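Local coordinates for protein virulence factor (Pectobacterium carotovorum, PDB 2W3Y) that acts as a virulence factor of a Drosophila pathogen, is S-palmitoylated and binds lipid vesicles, at residues 194-199 and 217-222; 88-93 and 165-170; 41-46 and 146-151; 158-163 and 201-206. All coordinates share one frame; numbering follows the deposited sequence.

Contact 1 of 4, residues 194-199 and 217-222. With PLM (palmitic acid), chain C.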
# COMPACT_ATOMS: atom_id res chain seq x y z
N TYR A 194 1.57 0.86 -5.76
CA TYR A 194 2.79 0.63 -6.56
C TYR A 194 2.58 -0.65 -7.32
O TYR A 194 1.94 -1.58 -6.81
CB TYR A 194 4.03 0.49 -5.67
CG TYR A 194 4.62 1.79 -5.17
CD1 TYR A 194 3.86 2.96 -5.05
CD2 TYR A 194 5.95 1.83 -4.77
CE1 TYR A 194 4.43 4.14 -4.58
CE2 TYR A 194 6.52 2.99 -4.29
CZ TYR A 194 5.76 4.14 -4.20
OH TYR A 194 6.37 5.29 -3.72
N GLY A 195 3.12 -0.72 -8.53
CA GLY A 195 2.93 -1.89 -9.37
C GLY A 195 4.18 -2.30 -10.12
O GLY A 195 4.85 -1.46 -10.72
N THR A 196 4.51 -3.58 -10.03
CA THR A 196 5.62 -4.16 -10.80
C THR A 196 5.25 -5.58 -11.25
O THR A 196 4.06 -5.94 -11.26
CB THR A 196 7.00 -4.05 -10.01
OG1 THR A 196 8.13 -4.27 -10.89
CG2 THR A 196 7.07 -4.99 -8.78
N HIS A 197 6.23 -6.36 -11.66
CA HIS A 197 6.04 -7.76 -12.01
C HIS A 197 7.37 -8.48 -11.81
O HIS A 197 8.41 -7.83 -11.70
CB HIS A 197 5.55 -7.93 -13.47
CG HIS A 197 6.47 -7.31 -14.48
ND1 HIS A 197 7.43 -8.03 -15.15
CD2 HIS A 197 6.61 -6.03 -14.89
CE1 HIS A 197 8.10 -7.23 -15.96
NE2 HIS A 197 7.63 -6.01 -15.82
N PHE A 198 7.31 -9.81 -11.73
CA PHE A 198 8.50 -10.65 -11.72
C PHE A 198 8.60 -11.32 -13.08
O PHE A 198 7.69 -12.04 -13.48
CB PHE A 198 8.41 -11.76 -10.67
CG PHE A 198 8.50 -11.30 -9.24
CD1 PHE A 198 9.70 -11.42 -8.53
CD2 PHE A 198 7.36 -10.81 -8.58
CE1 PHE A 198 9.79 -11.02 -7.18
CE2 PHE A 198 7.44 -10.41 -7.23
CZ PHE A 198 8.66 -10.51 -6.53
N LYS A 199 9.70 -11.08 -13.78
CA LYS A 199 10.07 -11.84 -14.98
C LYS A 199 10.57 -13.23 -14.58
O LYS A 199 10.98 -13.43 -13.43
CB LYS A 199 11.18 -11.10 -15.75
CG LYS A 199 10.84 -9.68 -16.19
CD LYS A 199 11.85 -9.19 -17.25
CE LYS A 199 12.13 -7.71 -17.14
NZ LYS A 199 10.89 -6.89 -17.21
N LEU A 217 18.27 -6.85 -7.43
CA LEU A 217 16.91 -6.31 -7.50
C LEU A 217 16.88 -5.26 -8.59
O LEU A 217 17.46 -4.18 -8.44
CB LEU A 217 16.50 -5.69 -6.15
CG LEU A 217 16.61 -6.53 -4.88
CD1 LEU A 217 16.14 -5.68 -3.68
CD2 LEU A 217 15.80 -7.83 -4.98
N GLU A 218 16.22 -5.59 -9.69
CA GLU A 218 16.02 -4.64 -10.80
C GLU A 218 14.54 -4.63 -11.19
O GLU A 218 14.08 -5.50 -11.94
CB GLU A 218 16.92 -4.97 -12.01
CG GLU A 218 16.89 -3.86 -13.09
CD GLU A 218 17.59 -4.24 -14.40
OE1 GLU A 218 17.27 -5.30 -15.00
OE2 GLU A 218 18.43 -3.44 -14.86
N PHE A 219 13.79 -3.68 -10.64
CA PHE A 219 12.34 -3.61 -10.87
C PHE A 219 11.94 -2.21 -11.28
O PHE A 219 12.33 -1.23 -10.65
CB PHE A 219 11.54 -4.01 -9.62
CG PHE A 219 11.70 -5.45 -9.24
CD1 PHE A 219 10.79 -6.40 -9.68
CD2 PHE A 219 12.75 -5.85 -8.40
CE1 PHE A 219 10.92 -7.75 -9.31
CE2 PHE A 219 12.90 -7.18 -8.02
CZ PHE A 219 11.97 -8.14 -8.48
N GLY A 220 11.15 -2.13 -12.34
CA GLY A 220 10.52 -0.88 -12.73
C GLY A 220 9.17 -0.85 -12.03
O GLY A 220 8.34 -1.73 -12.22
N VAL A 221 8.97 0.18 -11.21
CA VAL A 221 7.78 0.29 -10.37
C VAL A 221 6.97 1.52 -10.76
O VAL A 221 7.46 2.64 -10.67
CB VAL A 221 8.17 0.35 -8.86
CG1 VAL A 221 6.93 0.28 -7.98
CG2 VAL A 221 9.21 -0.78 -8.50
N ASP A 222 5.73 1.30 -11.19
CA ASP A 222 4.78 2.39 -11.48
C ASP A 222 4.13 2.84 -10.18
O ASP A 222 3.75 2.01 -9.36
CB ASP A 222 3.68 1.89 -12.40
CG ASP A 222 4.19 1.48 -13.76
OD1 ASP A 222 4.94 2.26 -14.39
OD2 ASP A 222 3.82 0.36 -14.20
C1 PLM C . 11.62 -13.30 0.77
O2 PLM C . 11.97 -14.51 0.72
C2 PLM C . 11.34 -12.53 -0.51
C3 PLM C . 9.87 -12.20 -0.72
C4 PLM C . 9.59 -11.45 -2.03
C5 PLM C . 9.96 -9.97 -1.96
C6 PLM C . 10.28 -9.38 -3.33
C7 PLM C . 10.22 -7.85 -3.30
C8 PLM C . 11.12 -7.19 -4.35
C9 PLM C . 10.25 -6.58 -5.45
CA PLM C . 10.27 -5.06 -5.49
CB PLM C . 8.92 -4.47 -5.12
CC PLM C . 9.08 -3.06 -4.58
CD PLM C . 8.18 -2.79 -3.39
CE PLM C . 7.25 -1.63 -3.69
CF PLM C . 6.65 -1.04 -2.42
O HOH W 1 6.00 -1.23 -13.63

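Contact 2 of 4, residues 88-93 and 165-170. With PLM (palmitic acid), chain C.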
# COMPACT_ATOMS: atom_id res chain seq x y z
N LYS A 88 -7.82 -7.96 -12.69
CA LYS A 88 -7.77 -7.50 -11.27
C LYS A 88 -6.34 -7.12 -10.81
O LYS A 88 -6.16 -6.33 -9.88
CB LYS A 88 -8.34 -8.55 -10.30
CG LYS A 88 -9.80 -8.86 -10.50
CD LYS A 88 -10.21 -10.04 -9.61
CE LYS A 88 -11.49 -10.70 -10.10
NZ LYS A 88 -12.68 -9.88 -9.85
N TYR A 89 -5.34 -7.70 -11.46
CA TYR A 89 -3.94 -7.44 -11.14
C TYR A 89 -3.23 -6.55 -12.18
O TYR A 89 -2.00 -6.51 -12.24
CB TYR A 89 -3.19 -8.77 -10.90
CG TYR A 89 -3.91 -9.62 -9.85
CD1 TYR A 89 -3.66 -9.42 -8.49
CD2 TYR A 89 -4.85 -10.57 -10.23
CE1 TYR A 89 -4.33 -10.18 -7.53
CE2 TYR A 89 -5.55 -11.33 -9.28
CZ TYR A 89 -5.26 -11.12 -7.92
OH TYR A 89 -5.95 -11.84 -6.97
N HIS A 90 -4.00 -5.81 -12.97
CA HIS A 90 -3.44 -4.89 -13.96
C HIS A 90 -3.32 -3.53 -13.32
O HIS A 90 -4.33 -2.91 -12.97
CB HIS A 90 -4.30 -4.81 -15.23
CG HIS A 90 -4.11 -5.97 -16.16
ND1 HIS A 90 -4.61 -5.98 -17.45
CD2 HIS A 90 -3.45 -7.14 -16.00
CE1 HIS A 90 -4.28 -7.12 -18.03
NE2 HIS A 90 -3.58 -7.84 -17.17
N TYR A 91 -2.08 -3.06 -13.17
CA TYR A 91 -1.82 -1.77 -12.51
C TYR A 91 -2.62 -0.59 -13.08
O TYR A 91 -3.06 0.31 -12.34
CB TYR A 91 -0.34 -1.44 -12.53
CG TYR A 91 -0.04 -0.15 -11.82
CD1 TYR A 91 -0.04 -0.11 -10.42
CD2 TYR A 91 0.18 1.04 -12.52
CE1 TYR A 91 0.20 1.08 -9.74
CE2 TYR A 91 0.42 2.24 -11.84
CZ TYR A 91 0.43 2.23 -10.45
OH TYR A 91 0.66 3.36 -9.73
N ASP A 92 -2.82 -0.58 -14.40
CA ASP A 92 -3.49 0.55 -15.04
C ASP A 92 -4.93 0.76 -14.54
O ASP A 92 -5.40 1.88 -14.47
CB ASP A 92 -3.42 0.46 -16.58
CG ASP A 92 -2.02 0.83 -17.13
OD1 ASP A 92 -1.60 0.22 -18.15
OD2 ASP A 92 -1.34 1.73 -16.56
N ILE A 93 -5.62 -0.32 -14.17
CA ILE A 93 -6.97 -0.22 -13.57
C ILE A 93 -6.95 0.35 -12.14
O ILE A 93 -7.81 1.18 -11.78
CB ILE A 93 -7.71 -1.58 -13.62
CG1 ILE A 93 -7.89 -2.01 -15.09
CG2 ILE A 93 -9.04 -1.49 -12.88
CD1 ILE A 93 -8.34 -3.45 -15.27
N ASN A 165 5.19 -13.61 -17.02
CA ASN A 165 5.47 -12.60 -15.99
C ASN A 165 4.38 -12.69 -14.93
O ASN A 165 3.23 -13.01 -15.26
CB ASN A 165 5.51 -11.19 -16.58
CG ASN A 165 6.71 -10.94 -17.52
OD1 ASN A 165 7.71 -11.69 -17.54
ND2 ASN A 165 6.62 -9.85 -18.28
N TYR A 166 4.75 -12.43 -13.68
CA TYR A 166 3.81 -12.51 -12.56
C TYR A 166 3.60 -11.09 -11.96
O TYR A 166 4.52 -10.49 -11.37
CB TYR A 166 4.32 -13.50 -11.50
CG TYR A 166 3.35 -13.78 -10.36
CD1 TYR A 166 2.36 -14.78 -10.49
CD2 TYR A 166 3.39 -13.03 -9.18
CE1 TYR A 166 1.46 -15.03 -9.44
CE2 TYR A 166 2.51 -13.28 -8.13
CZ TYR A 166 1.56 -14.26 -8.27
OH TYR A 166 0.69 -14.48 -7.22
N ASN A 167 2.40 -10.56 -12.13
CA ASN A 167 2.07 -9.20 -11.67
C ASN A 167 2.03 -9.07 -10.14
O ASN A 167 1.48 -9.94 -9.47
CB ASN A 167 0.75 -8.71 -12.26
CG ASN A 167 0.83 -8.47 -13.77
OD1 ASN A 167 1.79 -7.90 -14.26
ND2 ASN A 167 -0.19 -8.92 -14.49
N TYR A 168 2.59 -7.98 -9.63
CA TYR A 168 2.85 -7.81 -8.19
C TYR A 168 2.67 -6.36 -7.78
O TYR A 168 3.42 -5.47 -8.23
CB TYR A 168 4.26 -8.31 -7.86
CG TYR A 168 4.66 -8.34 -6.38
CD1 TYR A 168 3.88 -9.01 -5.42
CD2 TYR A 168 5.85 -7.73 -5.96
CE1 TYR A 168 4.28 -9.04 -4.05
CE2 TYR A 168 6.26 -7.77 -4.62
CZ TYR A 168 5.46 -8.43 -3.67
OH TYR A 168 5.89 -8.47 -2.35
N LEU A 169 1.67 -6.12 -6.94
CA LEU A 169 1.26 -4.78 -6.52
C LEU A 169 1.35 -4.63 -4.98
O LEU A 169 1.10 -5.59 -4.26
CB LEU A 169 -0.18 -4.47 -6.99
CG LEU A 169 -0.57 -4.55 -8.49
CD1 LEU A 169 -0.89 -5.98 -8.93
CD2 LEU A 169 -1.77 -3.65 -8.81
N TYR A 170 1.75 -3.44 -4.53
CA TYR A 170 1.63 -3.02 -3.15
C TYR A 170 0.50 -2.00 -3.08
O TYR A 170 0.55 -0.97 -3.75
CB TYR A 170 2.93 -2.38 -2.63
CG TYR A 170 3.90 -3.39 -2.06
CD1 TYR A 170 4.37 -4.42 -2.86
CD2 TYR A 170 4.33 -3.33 -0.72
CE1 TYR A 170 5.25 -5.36 -2.38
CE2 TYR A 170 5.23 -4.30 -0.21
CZ TYR A 170 5.67 -5.32 -1.07
OH TYR A 170 6.54 -6.31 -0.68
C1 PLM C . 11.62 -13.30 0.77
O2 PLM C . 11.97 -14.51 0.72
C2 PLM C . 11.34 -12.53 -0.51
C3 PLM C . 9.87 -12.20 -0.72
C4 PLM C . 9.59 -11.45 -2.03
C5 PLM C . 9.96 -9.97 -1.96
C6 PLM C . 10.28 -9.38 -3.33
C7 PLM C . 10.22 -7.85 -3.30
C8 PLM C . 11.12 -7.19 -4.35
C9 PLM C . 10.25 -6.58 -5.45
CA PLM C . 10.27 -5.06 -5.49
CB PLM C . 8.92 -4.47 -5.12
CC PLM C . 9.08 -3.06 -4.58
CD PLM C . 8.18 -2.79 -3.39
CE PLM C . 7.25 -1.63 -3.69
CF PLM C . 6.65 -1.04 -2.42

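Contact 3 of 4, residues 41-46 and 146-151. With PLM (palmitic acid), chain C.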
# COMPACT_ATOMS: atom_id res chain seq x y z
N ALA A 41 -0.48 -11.05 -7.39
CA ALA A 41 -0.63 -10.85 -5.96
C ALA A 41 -0.77 -9.35 -5.66
O ALA A 41 -0.18 -8.53 -6.36
CB ALA A 41 0.58 -11.43 -5.22
N VAL A 42 -1.55 -9.01 -4.64
CA VAL A 42 -1.59 -7.65 -4.10
C VAL A 42 -1.19 -7.76 -2.64
O VAL A 42 -1.85 -8.47 -1.88
CB VAL A 42 -3.03 -7.04 -4.13
CG1 VAL A 42 -3.00 -5.59 -3.65
CG2 VAL A 42 -3.66 -7.16 -5.51
N GLN A 43 -0.12 -7.07 -2.26
CA GLN A 43 0.39 -7.08 -0.91
C GLN A 43 -0.31 -5.92 -0.19
O GLN A 43 -0.05 -4.79 -0.48
CB GLN A 43 1.91 -6.85 -0.98
CG GLN A 43 2.68 -7.30 0.21
CD GLN A 43 3.08 -8.73 0.10
OE1 GLN A 43 3.99 -9.08 -0.69
NE2 GLN A 43 2.41 -9.59 0.87
N TYR A 44 -1.23 -6.22 0.72
CA TYR A 44 -1.93 -5.17 1.48
C TYR A 44 -1.15 -4.82 2.75
O TYR A 44 -0.91 -5.70 3.57
CB TYR A 44 -3.34 -5.63 1.85
CG TYR A 44 -4.28 -5.83 0.68
CD1 TYR A 44 -4.83 -4.72 0.01
CD2 TYR A 44 -4.64 -7.10 0.27
CE1 TYR A 44 -5.71 -4.88 -1.04
CE2 TYR A 44 -5.54 -7.28 -0.81
CZ TYR A 44 -6.04 -6.15 -1.45
OH TYR A 44 -6.93 -6.30 -2.49
N GLN A 45 -0.73 -3.56 2.91
CA GLN A 45 0.17 -3.22 4.02
C GLN A 45 -0.16 -1.89 4.72
O GLN A 45 -0.72 -0.97 4.11
CB GLN A 45 1.64 -3.16 3.54
CG GLN A 45 2.06 -4.31 2.64
CD GLN A 45 2.62 -5.48 3.41
OE1 GLN A 45 3.76 -5.41 3.89
NE2 GLN A 45 1.84 -6.55 3.56
N THR A 46 0.18 -1.79 6.01
CA THR A 46 0.09 -0.53 6.76
C THR A 46 1.39 -0.33 7.53
O THR A 46 1.73 -1.09 8.44
CB THR A 46 -1.09 -0.54 7.77
OG1 THR A 46 -2.30 -0.87 7.10
CG2 THR A 46 -1.27 0.85 8.42
N THR A 146 10.34 -11.53 8.78
CA THR A 146 9.66 -12.80 9.02
C THR A 146 8.35 -12.90 8.22
O THR A 146 8.06 -13.94 7.61
CB THR A 146 9.40 -13.08 10.55
OG1 THR A 146 10.65 -13.17 11.24
CG2 THR A 146 8.64 -14.38 10.76
N PHE A 147 7.56 -11.83 8.21
CA PHE A 147 6.32 -11.85 7.43
C PHE A 147 6.59 -12.15 5.94
O PHE A 147 5.92 -13.00 5.32
CB PHE A 147 5.56 -10.52 7.53
CG PHE A 147 4.56 -10.33 6.42
CD1 PHE A 147 3.33 -10.99 6.47
CD2 PHE A 147 4.88 -9.57 5.28
CE1 PHE A 147 2.41 -10.86 5.43
CE2 PHE A 147 3.97 -9.45 4.23
CZ PHE A 147 2.74 -10.10 4.31
N LEU A 148 7.56 -11.43 5.37
CA LEU A 148 7.81 -11.46 3.93
C LEU A 148 8.39 -12.80 3.53
O LEU A 148 8.04 -13.36 2.48
CB LEU A 148 8.73 -10.30 3.51
CG LEU A 148 8.82 -9.95 2.02
CD1 LEU A 148 7.52 -9.34 1.48
CD2 LEU A 148 10.02 -9.04 1.74
N GLN A 149 9.27 -13.33 4.39
CA GLN A 149 9.88 -14.63 4.16
C GLN A 149 8.82 -15.73 4.06
O GLN A 149 8.83 -16.54 3.10
CB GLN A 149 10.92 -14.91 5.26
CG GLN A 149 11.55 -16.28 5.20
CD GLN A 149 12.81 -16.36 6.05
OE1 GLN A 149 12.79 -16.08 7.26
NE2 GLN A 149 13.90 -16.76 5.42
N ASN A 150 7.90 -15.74 5.04
CA ASN A 150 6.83 -16.73 5.06
C ASN A 150 5.86 -16.54 3.90
O ASN A 150 5.44 -17.52 3.28
CB ASN A 150 6.08 -16.70 6.39
CG ASN A 150 6.95 -17.13 7.57
OD1 ASN A 150 7.97 -17.81 7.39
ND2 ASN A 150 6.54 -16.74 8.76
N PHE A 151 5.51 -15.28 3.61
CA PHE A 151 4.64 -14.99 2.47
C PHE A 151 5.30 -15.40 1.15
O PHE A 151 4.62 -15.86 0.23
CB PHE A 151 4.23 -13.52 2.44
CG PHE A 151 3.16 -13.23 1.42
CD1 PHE A 151 1.84 -13.64 1.64
CD2 PHE A 151 3.47 -12.58 0.23
CE1 PHE A 151 0.85 -13.40 0.68
CE2 PHE A 151 2.47 -12.33 -0.74
CZ PHE A 151 1.17 -12.73 -0.50
C1 PLM C . 11.62 -13.30 0.77
O2 PLM C . 11.97 -14.51 0.72
C2 PLM C . 11.34 -12.53 -0.51
C3 PLM C . 9.87 -12.20 -0.72
C4 PLM C . 9.59 -11.45 -2.03
C5 PLM C . 9.96 -9.97 -1.96
C6 PLM C . 10.28 -9.38 -3.33
C7 PLM C . 10.22 -7.85 -3.30
C8 PLM C . 11.12 -7.19 -4.35
C9 PLM C . 10.25 -6.58 -5.45
CA PLM C . 10.27 -5.06 -5.49
CB PLM C . 8.92 -4.47 -5.12
CC PLM C . 9.08 -3.06 -4.58
CD PLM C . 8.18 -2.79 -3.39
CE PLM C . 7.25 -1.63 -3.69
CF PLM C . 6.65 -1.04 -2.42

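Contact 4 of 4, residues 158-163 and 201-206. With PLM (palmitic acid), chain C.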
# COMPACT_ATOMS: atom_id res chain seq x y z
N GLU A 158 2.92 -19.70 -6.50
CA GLU A 158 2.04 -19.18 -7.56
C GLU A 158 2.79 -18.76 -8.82
O GLU A 158 2.40 -19.17 -9.91
CB GLU A 158 1.15 -18.02 -7.07
CG GLU A 158 0.16 -18.38 -5.96
CD GLU A 158 -1.00 -19.25 -6.41
OE1 GLU A 158 -1.05 -19.67 -7.58
OE2 GLU A 158 -1.89 -19.52 -5.56
N MET A 159 3.84 -17.96 -8.67
CA MET A 159 4.60 -17.42 -9.82
C MET A 159 5.32 -18.47 -10.67
O MET A 159 5.50 -18.27 -11.86
CB MET A 159 5.55 -16.28 -9.40
CG MET A 159 6.82 -16.62 -8.62
SD MET A 159 7.76 -15.09 -8.14
CE MET A 159 6.39 -13.92 -7.98
N ASN A 160 5.69 -19.57 -10.05
CA ASN A 160 6.43 -20.63 -10.74
C ASN A 160 5.54 -21.64 -11.49
O ASN A 160 6.03 -22.61 -12.07
CB ASN A 160 7.38 -21.34 -9.78
CG ASN A 160 8.61 -20.51 -9.45
OD1 ASN A 160 8.93 -20.29 -8.29
ND2 ASN A 160 9.31 -20.04 -10.49
N LYS A 161 4.24 -21.39 -11.48
CA LYS A 161 3.28 -22.26 -12.15
C LYS A 161 3.44 -22.22 -13.66
O LYS A 161 3.30 -23.26 -14.31
CB LYS A 161 1.84 -21.90 -11.75
CG LYS A 161 1.48 -22.39 -10.35
CD LYS A 161 0.04 -22.05 -9.96
CE LYS A 161 -0.32 -22.72 -8.64
NZ LYS A 161 -1.57 -22.19 -8.02
N THR A 162 3.75 -21.04 -14.20
CA THR A 162 4.06 -20.89 -15.64
C THR A 162 5.30 -20.01 -15.88
O THR A 162 5.90 -19.46 -14.94
CB THR A 162 2.88 -20.30 -16.46
OG1 THR A 162 2.73 -18.91 -16.17
CG2 THR A 162 1.55 -21.02 -16.16
N GLN A 163 5.65 -19.86 -17.17
CA GLN A 163 6.79 -19.04 -17.57
C GLN A 163 6.44 -17.55 -17.70
O GLN A 163 7.32 -16.72 -17.90
CB GLN A 163 7.35 -19.54 -18.91
CG GLN A 163 7.97 -20.90 -18.84
CD GLN A 163 9.16 -20.95 -17.91
OE1 GLN A 163 9.17 -21.71 -16.94
NE2 GLN A 163 10.16 -20.12 -18.18
N GLU A 201 13.30 -14.89 -14.81
CA GLU A 201 14.64 -14.93 -14.21
C GLU A 201 14.70 -14.27 -12.82
O GLU A 201 15.66 -14.45 -12.08
CB GLU A 201 15.68 -14.32 -15.17
CG GLU A 201 15.48 -12.82 -15.45
CD GLU A 201 16.62 -12.19 -16.26
OE1 GLU A 201 16.74 -12.49 -17.48
OE2 GLU A 201 17.38 -11.37 -15.68
N GLN A 202 13.66 -13.52 -12.48
CA GLN A 202 13.54 -12.88 -11.17
C GLN A 202 12.78 -13.71 -10.13
O GLN A 202 12.77 -13.36 -8.94
CB GLN A 202 12.84 -11.53 -11.33
CG GLN A 202 13.65 -10.50 -12.06
CD GLN A 202 12.86 -9.25 -12.30
OE1 GLN A 202 11.84 -9.28 -12.99
NE2 GLN A 202 13.33 -8.14 -11.75
N LYS A 203 12.13 -14.80 -10.55
CA LYS A 203 11.22 -15.52 -9.64
C LYS A 203 11.90 -16.11 -8.41
O LYS A 203 11.30 -16.16 -7.34
CB LYS A 203 10.37 -16.56 -10.39
CG LYS A 203 9.37 -15.89 -11.31
CD LYS A 203 8.61 -16.85 -12.19
CE LYS A 203 7.75 -16.10 -13.20
NZ LYS A 203 6.91 -17.07 -13.99
N LYS A 204 13.16 -16.52 -8.59
CA LYS A 204 14.07 -16.97 -7.52
C LYS A 204 14.12 -16.07 -6.27
O LYS A 204 14.35 -16.56 -5.17
CB LYS A 204 15.50 -17.08 -8.07
CG LYS A 204 16.07 -18.50 -8.18
CD LYS A 204 15.33 -19.38 -9.20
CE LYS A 204 16.27 -20.01 -10.24
NZ LYS A 204 16.65 -19.04 -11.32
N ILE A 205 13.90 -14.77 -6.46
CA ILE A 205 13.97 -13.78 -5.36
C ILE A 205 13.00 -14.10 -4.21
O ILE A 205 13.34 -13.88 -3.03
CB ILE A 205 13.75 -12.34 -5.88
CG1 ILE A 205 14.92 -11.93 -6.79
CG2 ILE A 205 13.59 -11.32 -4.71
CD1 ILE A 205 14.64 -10.69 -7.64
N ALA A 206 11.83 -14.64 -4.55
CA ALA A 206 10.77 -14.97 -3.58
C ALA A 206 11.14 -16.04 -2.54
O ALA A 206 10.46 -16.19 -1.51
CB ALA A 206 9.47 -15.35 -4.31
C1 PLM C . 11.62 -13.30 0.77
O2 PLM C . 11.97 -14.51 0.72
C2 PLM C . 11.34 -12.53 -0.51
C3 PLM C . 9.87 -12.20 -0.72
C4 PLM C . 9.59 -11.45 -2.03
C5 PLM C . 9.96 -9.97 -1.96
C6 PLM C . 10.28 -9.38 -3.33
C7 PLM C . 10.22 -7.85 -3.30
C8 PLM C . 11.12 -7.19 -4.35
C9 PLM C . 10.25 -6.58 -5.45
CA PLM C . 10.27 -5.06 -5.49
CB PLM C . 8.92 -4.47 -5.12
CC PLM C . 9.08 -3.06 -4.58
CD PLM C . 8.18 -2.79 -3.39
CE PLM C . 7.25 -1.63 -3.69
CF PLM C . 6.65 -1.04 -2.42

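Contact 1 of 4, residues 194-199 and 217-222
Gly195 and Asp222 form an antiparallel hydrogen-bonded pair, with Gly195 N to Asp222 O and Asp222 N to Gly195 O both 2.9 Å. The strand axes run at 149°, and beyond this pair the bonding changes in kind. Gly220 O takes the hydroxyl of Thr196 instead (OG1 to O 2.9 Å), which arrives 52° above the carbonyl plane. Water 1 lies between Gly195 O and Gly220 O. The torsion of Thr196 (chi1 -164°) places OG1 opposite its own backbone N, directed at the partner strand.

Aromatic contacts follow. Phe219 turns its edge to the face of Phe198 in a T-shaped pair, centroids 5.3 Å apart. His197 O sits in plane at another part of the Phe219 edge, 3.4 Å from CD1.

The remaining contacts are apolar. Val221 CG1 touches Tyr194 CD2 at 3.7 Å. Palmitic acid C9 lies over the centre of the Phe219 ring, 3.7 Å above its plane, while C6 meets the edge of Phe198 and CF reaches Tyr194. The two strands thus present a wall of aromatic and aliphatic side chains, the arrangement of a buried acyl-chain pocket built on a beta-sheet.

Contact 2 of 4, residues 88-93 and 165-170
Leu169 has CG opposite its carbonyl carbon (chi1 -57°), and chi2 of 83° then spreads its two methyls so that they meet Tyr89 and Tyr91 separately. CD1 lies 3.5 Å from Tyr89 O and also touches Tyr89 CB, near the plane of the ring at its edge. CD2 approaches Tyr91 CA at 4.2 Å, again near the edge of the ring. Asn167 sets its CB 3.5 Å from the same Tyr89 O. Its ND2 passes 4.0 Å from CD2 of His90, amide and imidazole planes standing almost perpendicular at 86°. His90 occupies the N-cap position of helix 91-105, so strand 166-179 packs against the loop leading into that helix and its first turn.

The tyrosine hydroxyls find partners elsewhere: Tyr89 OH bonds to Pro34 O, and Tyr91 OH to Ile193 O. On the other face of the sheet, Tyr170 OH donates to Tyr168 OH (2.8 Å), which in turn bonds to Gln43 OE1. Palmitic acid CF rests on one face of the Tyr170 ring, 3.6 Å from CG and offset toward the rim.

The join between the segments therefore depends on van der Waals contact and shape, whereas the linked hydroxyls probably fix the two rings and give polar atoms beside the lipid a defined set of partners.

Contact 3 of 4, residues 41-46 and 146-151
Gln43 reaches from its strand to Phe151 and Phe147 of the helix. A bend at chi2 brings its amide to the rings, where NE2 stands 3.1 Å above the plane of Phe151, offset toward the rim near CD2 and CE2. Amide and ring planes are 73° apart, so the group stands on the face rather than lying flat on it. The same NE2 is 3.5 Å from Phe147 CZ, here at the ring edge. This buried amide is also held by polar bonds at both ends, NE2 donating to Ser260 O and OE1 accepting from a tyrosine hydroxyl of the neighbouring strand.

These side chains bridge a helix laid over a beta-sheet: strand 41-46 and helix 146-151 run nearly antiparallel, at 164°, with axes 12.3 Å apart. Leu148, whose CD1 comes 4.2 Å from Gln43 OE1, turns CG and CD2 to the lipid, CG lying 3.7 Å from palmitic acid C3.

Further along, Gln45 NE2 donates to Tyr44 O within the same strand (2.9 Å), from well above the carbonyl plane. Gln45 also bends at chi2, and its NE2 comes 3.7 Å from Phe147 CE2, the amide inclined 34° to the ring. Its OE1 bonds to Tyr47 OH, while the Phe147 ring also meets that of Phe262.

Contact 4 of 4, residues 158-163 and 201-206
The peptide carbonyl of Met159 is the flat group that Lys203 grips: NZ approaches O at 2.8 Å, tilted 28° from the carbonyl plane and with a C=O...N angle of 152°. A second flat group, the side-chain amide of Asn160, lies alongside the aliphatic part of the same lysine. The motif is a lysine held at the C-terminal end of a helix, since Met159 closes helix 142-159 and Lys203 belongs to the loop of helical turns between strands 185-198 and 214-228.

Lys203 is extended beyond CG, with its later torsions all near 180°, and this carries the amino group to the cluster of carbonyls where the helix ends. NZ also bonds to Ala164 O and Gln200 OE1, and it lies 2.8 Å from Thr162 O. Several oxygens together with the helix terminus would probably favour the positive charge of this otherwise buried side chain.

The aliphatic part of Lys203 packs on Met159, CG to SD 3.6 Å, the two chains lying antiparallel side by side. The first torsion of Met159 sets CG between its backbone N and carbonyl carbon, which turns SD toward the 201-206 loop, 4.2 Å from Ala206 CB. Past Ala206 the turn meets the carbonyl end of the lipid: Ala206 O is 3.2 Å from palmitic acid O2, and Ile205 O is 3.5 Å from C2.

How the contacts relate
Palmitic acid touches all four contacts, which follow it from end to end: its oxygen end at contact 4, C3 to C5 at contact 3, C6 to C9 at the phenylalanines of contact 1, and CF between contacts 1 and 2. Contacts 1 and 2, with centres 10 Å apart, are joined in one sheet by Thr196 N to Tyr168 O (2.8 Å). Strand 166-179 likewise pairs with strand 40-49 of contact 3. Met159 CE of contact 4 wedges against Phe198 CD2 (3.3 Å) and Tyr166 CD2 (3.4 Å), tying it to contacts 1 and 2. Contacts 1 and 3, about 7 Å apart at their nearest atoms, are related through the acyl chain, which both touch.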